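Local coordinates for protein glutaminase 1 (Escherichia coli, PDB 1U60) that catalyses the hydrolysis of L-glutamine to L-glutamate and ammonium, at residues A[237-242]-A[255-260]; A[78-83]-A[126-131]; A[70-75]-A[122-127]. All blocks are in the same frame, centred on the assembly; numbering follows the deposited sequence. Where two conformers were deposited one is given.

Interaction 1: A[237-242]-A[255-260]; sequences EMMMEG and GLPGKS
M238 and M239, near the end of helix 231-241, lie against P257 and G258 where the chain enters strand 258-260. M238 CB sits 3.4 Å from G258 O. A bend at chi3 (67°) turns the methyl toward the strand, and M238 CE comes 3.6 Å from G258 C. M239 starts with CG anti to the backbone N (chi1 -172°) and bends at chi2 and chi3. This carries M239 CE onto the proline ring, 3.3 Å from P257 N and 3.5 Å from P257 CD. F308 of the second subunit packs on M239 and P257.

At G242 the contact turns polar. G242 takes part through its backbone, with CA 3.3 Å from G258 O in a CA-H...O contact. G242 O accepts from S260 N at 3.1 Å and from K259 NZ at 3.2 Å, the two donors on opposite faces of its carbonyl plane. Bends at chi2 and chi4 fold the K259 chain along G242 O, with NZ also bonded to S260 O at 2.7 Å, in the plane of the S260 carbonyl. Y244 OH and a water on E241 O also bind NZ.

K259 and S260 open a KSG sequence, consistent with the KTG motif of serine beta-lactamases. NZ bonds weakly to S66 OG, of a predicted substrate-binding residue. The polar partners crowding NZ probably share its N-H groups and would hold the lysine end beside the probable active site.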
ATOM      1  N   GLU A 237      -2.867  -5.915   3.733  1.00  6.36           N
ATOM      2  CA  GLU A 237      -3.894  -6.104   2.712  1.00  7.30           C
ATOM      3  C   GLU A 237      -4.824  -4.886   2.652  1.00  6.77           C
ATOM      4  O   GLU A 237      -5.171  -4.427   1.533  1.00  6.73           O
ATOM      5  CB  GLU A 237      -4.702  -7.380   2.974  1.00  8.45           C
ATOM      6  CG  GLU A 237      -3.916  -8.728   2.862  1.00  7.18           C
ATOM      7  CD  GLU A 237      -3.692  -9.304   1.497  1.00 10.45           C
ATOM      8  OE1 GLU A 237      -3.767  -8.570   0.462  1.00 11.64           O
ATOM      9  OE2 GLU A 237      -3.395 -10.564   1.451  1.00 10.47           O
ATOM     10  N   MET A 238      -5.210  -4.372   3.817  1.00  7.61           N
ATOM     11  CA  MET A 238      -6.034  -3.176   3.896  1.00  7.11           C
ATOM     12  C   MET A 238      -5.305  -1.979   3.243  1.00  7.98           C
ATOM     13  O   MET A 238      -5.929  -1.238   2.474  1.00  7.88           O
ATOM     14  CB  MET A 238      -6.388  -2.847   5.339  1.00  7.09           C
ATOM     15  CG  MET A 238      -7.454  -3.818   5.931  1.00  6.46           C
ATOM     16  SD  MET A 238      -7.593  -3.718   7.725  1.00  8.53           S
ATOM     17  CE  MET A 238      -8.273  -2.071   7.935  1.00  7.20           C
ATOM     18  N   MET A 239      -4.022  -1.778   3.528  1.00  8.71           N
ATOM     19  CA  MET A 239      -3.320  -0.625   2.955  1.00 10.08           C
ATOM     20  C   MET A 239      -3.361  -0.734   1.437  1.00  9.79           C
ATOM     21  O   MET A 239      -3.454   0.287   0.767  1.00  9.15           O
ATOM     22  CB  MET A 239      -1.866  -0.552   3.431  1.00 11.47           C
ATOM     23  CG  MET A 239      -1.111   0.746   3.037  1.00 16.40           C
ATOM     24  SD  MET A 239      -1.599   2.197   3.821  1.00 34.74           S
ATOM     25  CE  MET A 239      -1.340   1.880   5.380  1.00 24.76           C
ATOM     26  N   MET A 240      -3.268  -1.947   0.888  1.00  9.51           N
ATOM     27  CA  MET A 240      -3.138  -2.053  -0.553  0.50  8.63           C
ATOM     28  C   MET A 240      -4.466  -1.903  -1.308  1.00  8.84           C
ATOM     29  O   MET A 240      -4.493  -1.432  -2.426  1.00  8.31           O
ATOM     30  CB  MET A 240      -2.457  -3.357  -0.931  0.50  8.29           C
ATOM     31  CG  MET A 240      -1.098  -3.570  -0.291  0.50  7.99           C
ATOM     32  SD  MET A 240       0.167  -2.334  -0.539  0.50  6.24           S
ATOM     33  CE  MET A 240       0.239  -2.317  -2.390  0.50  6.26           C
ATOM     34  N   GLU A 241      -5.568  -2.280  -0.694  1.00  8.63           N
ATOM     35  CA  GLU A 241      -6.833  -2.436  -1.431  1.00  9.32           C
ATOM     36  C   GLU A 241      -8.119  -2.084  -0.667  1.00  7.99           C
ATOM     37  O   GLU A 241      -9.194  -2.156  -1.242  1.00  9.85           O
ATOM     38  CB  GLU A 241      -6.904  -3.911  -1.874  1.00  9.28           C
ATOM     39  CG  GLU A 241      -7.985  -4.321  -2.827  1.00 11.06           C
ATOM     40  CD  GLU A 241      -7.885  -3.622  -4.181  1.00 12.28           C
ATOM     41  OE1 GLU A 241      -6.851  -3.801  -4.874  1.00 13.13           O
ATOM     42  OE2 GLU A 241      -8.858  -2.954  -4.586  1.00 13.72           O
ATOM     43  N   GLY A 242      -8.021  -1.700   0.604  1.00  7.02           N
ATOM     44  CA  GLY A 242      -9.190  -1.563   1.467  1.00  6.68           C
ATOM     45  C   GLY A 242     -10.209  -0.508   1.051  1.00  8.26           C
ATOM     46  O   GLY A 242     -11.366  -0.586   1.430  1.00  8.45           O
ATOM     47  N   GLY A 255      -2.559   7.819   5.431  1.00  7.47           N
ATOM     48  CA  GLY A 255      -1.470   6.955   5.850  1.00  7.48           C
ATOM     49  C   GLY A 255      -1.797   5.960   6.965  1.00  8.13           C
ATOM     50  O   GLY A 255      -0.944   5.571   7.779  1.00  7.65           O
ATOM     51  N   LEU A 256      -3.040   5.527   6.992  1.00  8.45           N
ATOM     52  CA  LEU A 256      -3.424   4.474   7.894  1.00  8.16           C
ATOM     53  C   LEU A 256      -4.166   3.390   7.122  1.00  9.02           C
ATOM     54  O   LEU A 256      -4.972   3.687   6.233  1.00  7.65           O
ATOM     55  CB  LEU A 256      -4.348   4.996   8.976  1.00  8.53           C
ATOM     56  CG  LEU A 256      -3.843   6.070   9.931  1.00  9.38           C
ATOM     57  CD1 LEU A 256      -5.012   6.578  10.772  1.00  9.09           C
ATOM     58  CD2 LEU A 256      -2.748   5.547  10.809  1.00  8.74           C
ATOM     59  N   PRO A 257      -3.931   2.133   7.479  1.00  8.72           N
ATOM     60  CA  PRO A 257      -4.684   1.023   6.845  1.00  9.03           C
ATOM     61  C   PRO A 257      -6.154   1.151   7.098  1.00  8.03           C
ATOM     62  O   PRO A 257      -6.552   1.346   8.231  1.00  8.84           O
ATOM     63  CB  PRO A 257      -4.133  -0.239   7.505  1.00  9.95           C
ATOM     64  CG  PRO A 257      -3.243   0.239   8.613  1.00 10.42           C
ATOM     65  CD  PRO A 257      -2.972   1.661   8.492  1.00  8.50           C
ATOM     66  N   GLY A 258      -6.941   1.020   6.044  1.00  7.75           N
ATOM     67  CA  GLY A 258      -8.374   1.289   6.148  1.00  7.66           C
ATOM     68  C   GLY A 258      -9.205   0.303   5.347  1.00  9.26           C
ATOM     69  O   GLY A 258      -8.705  -0.527   4.585  1.00  6.92           O
ATOM     70  N   LYS A 259     -10.514   0.428   5.537  1.00  8.71           N
ATOM     71  CA  LYS A 259     -11.487  -0.369   4.794  1.00  7.65           C
ATOM     72  C   LYS A 259     -12.802   0.357   4.720  1.00  7.65           C
ATOM     73  O   LYS A 259     -13.269   0.907   5.720  1.00  9.00           O
ATOM     74  CB  LYS A 259     -11.699  -1.718   5.458  1.00  7.19           C
ATOM     75  CG  LYS A 259     -12.594  -2.693   4.710  1.00  6.82           C
ATOM     76  CD  LYS A 259     -11.906  -3.377   3.546  1.00  7.62           C
ATOM     77  CE  LYS A 259     -12.847  -3.967   2.503  1.00  7.96           C
ATOM     78  NZ  LYS A 259     -13.461  -2.989   1.552  1.00  7.58           N
ATOM     79  N   SER A 260     -13.435   0.302   3.567  1.00  7.69           N
ATOM     80  CA  SER A 260     -14.751   0.857   3.381  1.00  8.42           C
ATOM     81  C   SER A 260     -15.760  -0.269   3.084  1.00  8.06           C
ATOM     82  O   SER A 260     -15.370  -1.425   2.689  1.00  8.88           O
ATOM     83  CB  SER A 260     -14.763   1.783   2.198  1.00  7.83           C
ATOM     84  OG  SER A 260     -14.560   1.024   1.005  1.00  8.02           O
TER
HETATM   85  O   HOH W   1      -6.385   1.439   3.300  1.00 15.46           O
HETATM   86  O   HOH W   2     -11.329  -3.450  -0.131  1.00 11.15           O

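Interaction 2: A[78-83]-A[126-131]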
ATOM      1  N   GLU A  78      -5.949 -17.332  10.654  1.00  9.21           N
ATOM      2  CA  GLU A  78      -5.895 -18.165  11.841  1.00 10.76           C
ATOM      3  C   GLU A  78      -6.004 -19.631  11.441  1.00  9.80           C
ATOM      4  O   GLU A  78      -5.291 -20.486  12.007  1.00 10.49           O
ATOM      5  CB  GLU A  78      -7.029 -17.839  12.827  1.00 10.70           C
ATOM      6  CG  GLU A  78      -6.978 -16.439  13.424  1.00 13.06           C
ATOM      7  CD  GLU A  78      -5.759 -16.239  14.310  1.00 15.44           C
ATOM      8  OE1 GLU A  78      -5.444 -17.161  15.110  1.00 18.27           O
ATOM      9  OE2 GLU A  78      -5.081 -15.203  14.188  1.00 13.93           O
ATOM     10  N   ASP A  79      -6.845 -19.921  10.449  1.00 10.90           N
ATOM     11  CA  ASP A  79      -7.073 -21.300   9.978  1.00 10.51           C
ATOM     12  C   ASP A  79      -5.926 -21.917   9.191  1.00 11.73           C
ATOM     13  O   ASP A  79      -5.533 -23.048   9.471  1.00 13.05           O
ATOM     14  CB  ASP A  79      -8.304 -21.391   9.104  1.00 12.43           C
ATOM     15  CG  ASP A  79      -9.601 -21.401   9.884  1.00 11.05           C
ATOM     16  OD1 ASP A  79      -9.614 -21.337  11.148  1.00 12.79           O
ATOM     17  OD2 ASP A  79     -10.684 -21.390   9.264  1.00 12.53           O
ATOM     18  N   VAL A  80      -5.369 -21.195   8.200  1.00 11.50           N
ATOM     19  CA  VAL A  80      -4.415 -21.793   7.263  1.00 11.52           C
ATOM     20  C   VAL A  80      -3.039 -21.096   7.222  1.00 11.38           C
ATOM     21  O   VAL A  80      -2.097 -21.645   6.682  1.00 11.08           O
ATOM     22  CB  VAL A  80      -5.008 -21.915   5.830  1.00 11.13           C
ATOM     23  CG1 VAL A  80      -6.314 -22.715   5.840  1.00 12.29           C
ATOM     24  CG2 VAL A  80      -5.212 -20.519   5.146  1.00 10.91           C
ATOM     25  N   GLY A  81      -2.934 -19.916   7.834  1.00 11.26           N
ATOM     26  CA  GLY A  81      -1.686 -19.185   8.007  1.00 10.52           C
ATOM     27  C   GLY A  81      -1.387 -18.267   6.833  1.00 10.38           C
ATOM     28  O   GLY A  81      -2.037 -18.387   5.787  1.00  9.65           O
ATOM     29  N   PRO A  82      -0.422 -17.372   6.983  1.00 11.04           N
ATOM     30  CA  PRO A  82      -0.180 -16.358   5.953  1.00 10.89           C
ATOM     31  C   PRO A  82       0.356 -16.858   4.642  1.00 10.88           C
ATOM     32  O   PRO A  82       0.018 -16.278   3.586  1.00  9.80           O
ATOM     33  CB  PRO A  82       0.816 -15.382   6.619  1.00 11.14           C
ATOM     34  CG  PRO A  82       1.442 -16.221   7.733  1.00 12.35           C
ATOM     35  CD  PRO A  82       0.381 -17.099   8.197  1.00 10.90           C
ATOM     36  N   GLN A  83       1.186 -17.907   4.662  1.00 11.18           N
ATOM     37  CA  GLN A  83       1.702 -18.412   3.390  1.00 11.50           C
ATOM     38  C   GLN A  83       0.576 -18.937   2.507  1.00 10.59           C
ATOM     39  O   GLN A  83       0.516 -18.640   1.322  1.00 10.11           O
ATOM     40  CB  GLN A  83       2.809 -19.492   3.572  1.00 12.69           C
ATOM     41  CG  GLN A  83       3.448 -19.851   2.232  1.00 15.98           C
ATOM     42  CD  GLN A  83       4.210 -18.678   1.635  1.00 19.57           C
ATOM     43  OE1 GLN A  83       5.107 -18.141   2.271  1.00 22.47           O
ATOM     44  NE2 GLN A  83       3.818 -18.247   0.449  1.00 23.28           N
ATOM     45  N   LEU A 126     -12.021 -20.630   1.646  1.00 10.49           N
ATOM     46  CA  LEU A 126     -10.768 -21.133   2.250  1.00 10.65           C
ATOM     47  C   LEU A 126     -10.882 -21.464   3.734  1.00 11.58           C
ATOM     48  O   LEU A 126     -10.078 -22.254   4.233  1.00 12.27           O
ATOM     49  CB  LEU A 126      -9.638 -20.105   2.041  1.00 12.31           C
ATOM     50  CG  LEU A 126      -8.187 -20.456   2.381  1.00 11.39           C
ATOM     51  CD1 LEU A 126      -7.748 -21.771   1.768  1.00 13.64           C
ATOM     52  CD2 LEU A 126      -7.250 -19.322   1.983  1.00 14.45           C
ATOM     53  N   ILE A 127     -11.865 -20.878   4.430  1.00 11.00           N
ATOM     54  CA  ILE A 127     -12.154 -21.106   5.861  1.00 13.88           C
ATOM     55  C   ILE A 127     -12.336 -22.611   6.131  1.00 13.18           C
ATOM     56  O   ILE A 127     -12.931 -23.296   5.316  1.00 13.48           O
ATOM     57  CB  ILE A 127     -13.510 -20.250   6.188  1.00 14.28           C
ATOM     58  CG1 ILE A 127     -13.178 -18.787   6.091  1.00 18.15           C
ATOM     59  CG2 ILE A 127     -14.231 -20.545   7.510  1.00 17.88           C
ATOM     60  CD1 ILE A 127     -11.944 -18.467   6.624  1.00 13.72           C
ATOM     61  N   ASN A 128     -11.826 -23.114   7.251  1.00 13.88           N
ATOM     62  CA  ASN A 128     -12.084 -24.513   7.636  1.00 14.86           C
ATOM     63  C   ASN A 128     -13.584 -24.688   7.975  1.00 14.40           C
ATOM     64  O   ASN A 128     -14.174 -23.914   8.729  1.00 14.91           O
ATOM     65  CB  ASN A 128     -11.291 -24.875   8.913  1.00 15.54           C
ATOM     66  CG  ASN A 128      -9.788 -25.018   8.715  1.00 19.48           C
ATOM     67  OD1 ASN A 128      -9.052 -25.031   9.712  1.00 28.39           O
ATOM     68  ND2 ASN A 128      -9.343 -25.228   7.497  1.00 20.64           N
ATOM     69  N   ALA A 129     -14.217 -25.701   7.414  1.00 15.16           N
ATOM     70  CA  ALA A 129     -15.648 -25.956   7.648  1.00 15.95           C
ATOM     71  C   ALA A 129     -16.030 -27.309   7.088  1.00 17.02           C
ATOM     72  O   ALA A 129     -15.645 -27.643   5.964  1.00 17.39           O
ATOM     73  CB  ALA A 129     -16.517 -24.900   6.957  1.00 15.07           C
ATOM     74  N   GLU A 130     -16.842 -28.046   7.834  1.00 18.42           N
ATOM     75  CA  GLU A 130     -17.339 -29.357   7.393  1.00 19.61           C
ATOM     76  C   GLU A 130     -18.524 -29.237   6.469  1.00 18.93           C
ATOM     77  O   GLU A 130     -18.807 -30.156   5.704  1.00 19.03           O
ATOM     78  CB  GLU A 130     -17.798 -30.163   8.613  1.00 20.38           C
ATOM     79  CG  GLU A 130     -16.644 -30.539   9.498  1.00 25.80           C
ATOM     80  CD  GLU A 130     -15.976 -31.802   9.017  1.00 34.15           C
ATOM     81  OE1 GLU A 130     -16.420 -32.896   9.464  1.00 39.45           O
ATOM     82  OE2 GLU A 130     -15.041 -31.698   8.178  1.00 38.68           O
ATOM     83  N   ASN A 131     -19.250 -28.123   6.571  1.00 17.43           N
ATOM     84  CA  ASN A 131     -20.451 -27.875   5.757  1.00 16.91           C
ATOM     85  C   ASN A 131     -20.794 -26.380   5.757  1.00 15.61           C
ATOM     86  O   ASN A 131     -20.192 -25.615   6.510  1.00 15.54           O
ATOM     87  CB  ASN A 131     -21.640 -28.637   6.300  1.00 17.33           C
ATOM     88  CG  ASN A 131     -21.904 -28.333   7.754  1.00 18.56           C
ATOM     89  OD1 ASN A 131     -22.215 -27.193   8.133  1.00 17.81           O
ATOM     90  ND2 ASN A 131     -21.743 -29.334   8.586  1.00 20.52           N
TER
HETATM   91  O   HOH W   3      -6.316 -25.932   8.262  1.00 42.57           O
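The D79 carboxylate and the N128 side-chain amide are stacked, with their planes 7° apart. They join the end of helix 68-80 to the loop between helices 117-126 and 132-147, in the helical part of a serine beta-lactamase-like fold. The amide covers one face of the carboxylate, and N128 OD1 lies 3.7 Å from D79 CG. Toward the other face lies I127 CD1, 4.1 Å from D79 OD2. I127 CG2 is at the edge, close to the carboxylate plane and 4.0 Å from D79 OD2. The D79 and N128 side chains run antiparallel as they overlap. On the amide's face, N128 N donates to D79 OD2 at 2.9 Å. The bond is fairly straight (162°) but meets OD2 from above the carboxylate plane.

R138 forms a salt bridge to the same oxygen through NH1, which also bonds to N128 O. R138 thus ties the carboxylate to the loop backbone a second time, and its charge probably favours an ionised D79. At the edge of the amide, N128 ND2 donates to a water, and that water donates to D79 O.

Beside this polar patch V80 meets L126 in a small apolar contact. The two side chains are set obliquely, and V80 CG2 lies 3.9 Å from L126 CD2.

Interaction 3: A[70-75]-A[122-127]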
ATOM      1  N   VAL A  70     -12.541  -8.098   5.898  1.00  8.07           N
ATOM      2  CA  VAL A  70     -11.412  -8.010   6.836  1.00  8.23           C
ATOM      3  C   VAL A  70     -11.580  -9.154   7.843  1.00  8.40           C
ATOM      4  O   VAL A  70     -10.597  -9.816   8.235  1.00  8.70           O
ATOM      5  CB  VAL A  70     -11.371  -6.633   7.522  1.00  7.25           C
ATOM      6  CG1 VAL A  70     -10.373  -6.629   8.668  1.00 10.36           C
ATOM      7  CG2 VAL A  70     -11.075  -5.555   6.524  1.00  9.31           C
ATOM      8  N   CYS A  71     -12.817  -9.368   8.296  1.00  8.44           N
ATOM      9  CA  CYS A  71     -13.044 -10.381   9.329  1.00  9.37           C
ATOM     10  C   CYS A  71     -12.795 -11.806   8.809  1.00  9.34           C
ATOM     11  O   CYS A  71     -12.233 -12.642   9.490  1.00  7.85           O
ATOM     12  CB  CYS A  71     -14.458 -10.313   9.887  1.00  9.99           C
ATOM     13  SG  CYS A  71     -14.977  -8.660  10.473  1.00 13.07           S
ATOM     14  N   THR A  72     -13.226 -12.086   7.584  1.00  7.82           N
ATOM     15  CA  THR A  72     -13.039 -13.430   7.072  1.00  8.00           C
ATOM     16  C   THR A  72     -11.573 -13.662   6.745  1.00  8.71           C
ATOM     17  O   THR A  72     -11.040 -14.812   6.891  1.00  9.19           O
ATOM     18  CB  THR A  72     -13.983 -13.614   5.864  1.00  9.33           C
ATOM     19  OG1 THR A  72     -15.339 -13.730   6.381  1.00  7.80           O
ATOM     20  CG2 THR A  72     -13.664 -14.898   5.073  1.00  9.61           C
ATOM     21  N   LEU A  73     -10.893 -12.611   6.273  1.00  7.31           N
ATOM     22  CA  LEU A  73      -9.460 -12.695   6.075  1.00  7.47           C
ATOM     23  C   LEU A  73      -8.791 -13.074   7.399  1.00  6.29           C
ATOM     24  O   LEU A  73      -7.856 -13.884   7.447  1.00  7.52           O
ATOM     25  CB  LEU A  73      -8.912 -11.365   5.552  1.00  7.03           C
ATOM     26  CG  LEU A  73      -7.404 -11.218   5.486  1.00  7.38           C
ATOM     27  CD1 LEU A  73      -6.828 -12.411   4.653  1.00 10.59           C
ATOM     28  CD2 LEU A  73      -6.948  -9.876   4.938  1.00  9.89           C
ATOM     29  N   ALA A  74      -9.190 -12.392   8.469  1.00  6.02           N
ATOM     30  CA  ALA A  74      -8.574 -12.652   9.780  1.00  6.37           C
ATOM     31  C   ALA A  74      -8.756 -14.135  10.147  1.00  6.91           C
ATOM     32  O   ALA A  74      -7.810 -14.820  10.557  1.00  6.86           O
ATOM     33  CB  ALA A  74      -9.143 -11.765  10.790  1.00  7.53           C
ATOM     34  N   LEU A  75      -9.961 -14.667   9.916  1.00  7.44           N
ATOM     35  CA  LEU A  75     -10.207 -16.080  10.188  1.00  8.57           C
ATOM     36  C   LEU A  75      -9.379 -17.009   9.305  1.00  9.65           C
ATOM     37  O   LEU A  75      -8.848 -18.024   9.767  1.00 11.13           O
ATOM     38  CB  LEU A  75     -11.712 -16.379  10.079  1.00  8.72           C
ATOM     39  CG  LEU A  75     -12.107 -17.780  10.472  1.00 10.89           C
ATOM     40  CD1 LEU A  75     -11.606 -18.158  11.866  1.00 12.78           C
ATOM     41  CD2 LEU A  75     -13.592 -17.881  10.361  1.00 11.65           C
ATOM     42  N   ALA A 122     -13.191 -16.149  -2.541  1.00  7.93           N
ATOM     43  CA  ALA A 122     -12.153 -17.203  -2.420  1.00  8.35           C
ATOM     44  C   ALA A 122     -11.690 -17.380  -0.978  1.00  8.73           C
ATOM     45  O   ALA A 122     -11.528 -18.544  -0.519  1.00  8.95           O
ATOM     46  CB  ALA A 122     -11.018 -16.939  -3.318  1.00 10.35           C
ATOM     47  N   THR A 123     -11.569 -16.275  -0.233  1.00  7.25           N
ATOM     48  CA  THR A 123     -11.138 -16.330   1.175  1.00  7.54           C
ATOM     49  C   THR A 123     -12.279 -16.991   2.011  1.00  6.51           C
ATOM     50  O   THR A 123     -12.036 -17.836   2.872  1.00  8.65           O
ATOM     51  CB  THR A 123     -10.796 -14.969   1.669  1.00  6.89           C
ATOM     52  OG1 THR A 123      -9.760 -14.373   0.819  1.00  8.61           O
ATOM     53  CG2 THR A 123     -10.245 -15.022   3.102  1.00  8.63           C
ATOM     54  N   THR A 124     -13.534 -16.606   1.768  1.00  7.89           N
ATOM     55  CA  THR A 124     -14.665 -17.261   2.407  1.00  8.59           C
ATOM     56  C   THR A 124     -14.644 -18.776   2.153  1.00  8.47           C
ATOM     57  O   THR A 124     -14.922 -19.542   3.068  1.00  9.21           O
ATOM     58  CB  THR A 124     -15.964 -16.630   1.898  1.00  9.34           C
ATOM     59  OG1 THR A 124     -16.063 -15.273   2.336  1.00  8.30           O
ATOM     60  CG2 THR A 124     -17.208 -17.308   2.475  1.00  8.60           C
ATOM     61  N   SER A 125     -14.263 -19.204   0.955  1.00  8.75           N
ATOM     62  CA  SER A 125     -14.214 -20.621   0.602  1.00  9.72           C
ATOM     63  C   SER A 125     -13.037 -21.377   1.228  1.00 10.55           C
ATOM     64  O   SER A 125     -13.066 -22.623   1.276  1.00 11.91           O
ATOM     65  CB  SER A 125     -14.120 -20.800  -0.938  1.00  8.71           C
ATOM     66  OG  SER A 125     -12.785 -20.627  -1.435  1.00  8.66           O
ATOM     67  N   LEU A 126     -12.021 -20.630   1.646  1.00 10.49           N
ATOM     68  CA  LEU A 126     -10.768 -21.133   2.250  1.00 10.65           C
ATOM     69  C   LEU A 126     -10.882 -21.464   3.734  1.00 11.58           C
ATOM     70  O   LEU A 126     -10.078 -22.254   4.233  1.00 12.27           O
ATOM     71  CB  LEU A 126      -9.638 -20.105   2.041  1.00 12.31           C
ATOM     72  CG  LEU A 126      -8.187 -20.456   2.381  1.00 11.39           C
ATOM     73  CD1 LEU A 126      -7.748 -21.771   1.768  1.00 13.64           C
ATOM     74  CD2 LEU A 126      -7.250 -19.322   1.983  1.00 14.45           C
ATOM     75  N   ILE A 127     -11.865 -20.878   4.430  1.00 11.00           N
ATOM     76  CA  ILE A 127     -12.154 -21.106   5.861  1.00 13.88           C
ATOM     77  C   ILE A 127     -12.336 -22.611   6.131  1.00 13.18           C
ATOM     78  O   ILE A 127     -12.931 -23.296   5.316  1.00 13.48           O
ATOM     79  CB  ILE A 127     -13.510 -20.250   6.188  1.00 14.28           C
ATOM     80  CG1 ILE A 127     -13.178 -18.787   6.091  1.00 18.15           C
ATOM     81  CG2 ILE A 127     -14.231 -20.545   7.510  1.00 17.88           C
ATOM     82  CD1 ILE A 127     -11.944 -18.467   6.624  1.00 13.72           C
TER
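L75 meets I127 where helix 68-80 passes the end of helix 117-126, two packed helices in the all-helical region of this beta-lactamase-like enzyme. Their local axes come within 8.9 Å and run at 39° to each other. The L75 side chain starts with CG anti to the backbone N (chi1 -174°) and heads toward I127. L75 CB is 4.0 Å from I127 CD1. The next atom, L75 CG, lies 3.9 Å from I127 CD1 too. At the tip, L75 CD2 reaches the other branch of I127 and lies 4.0 Å from I127 CG2. The two side chains cross at about a right angle. R138 and I142 of helix 132-147 also pack on L75.

Threonines make much of the rest, T72 and T123 through their methyls. T72 CG2 lies 3.7 Å from T124 OG1 and also touches T123 CG2 and I127 CG1. T123 CG2 rests 3.9 Å from L73 CA, over the backbone of the facing helix. The hydroxyls of T123 and T124 are bonded one turn back, to G119 O and A120 O. These two hydroxyls thus have partners within their own helix, and no hydrogen bond crosses between the segments. T124 also lies close to Y192, a predicted substrate-binding residue. The methyl that meets L75 also approaches the helix backbone, with I127 CD1 3.8 Å from T72 O.

Interactions 1 and 3 are buried, whereas interaction 2 lies nearer the surface. Interactions 2 and 3 follow the same pair of chain segments, helix 68-80 against the end of helix 117-126 and the loop after it. Both share L126 and I127. Their chemistry changes from methyl packing without cross-segment hydrogen bonds in interaction 3 to a carboxylate-amide stack with water at its edge in interaction 2. Interaction 1 instead joins helix 231-241 to strand 258-260, outermost in the five-stranded sheet within this chain, mixing methionine packing with backbone and lysine bonds. It touches interaction 3 directly: V70 packs on M238 and K259, and L73 on E237. The second subunit reaches interactions 1 and 2 but not 3.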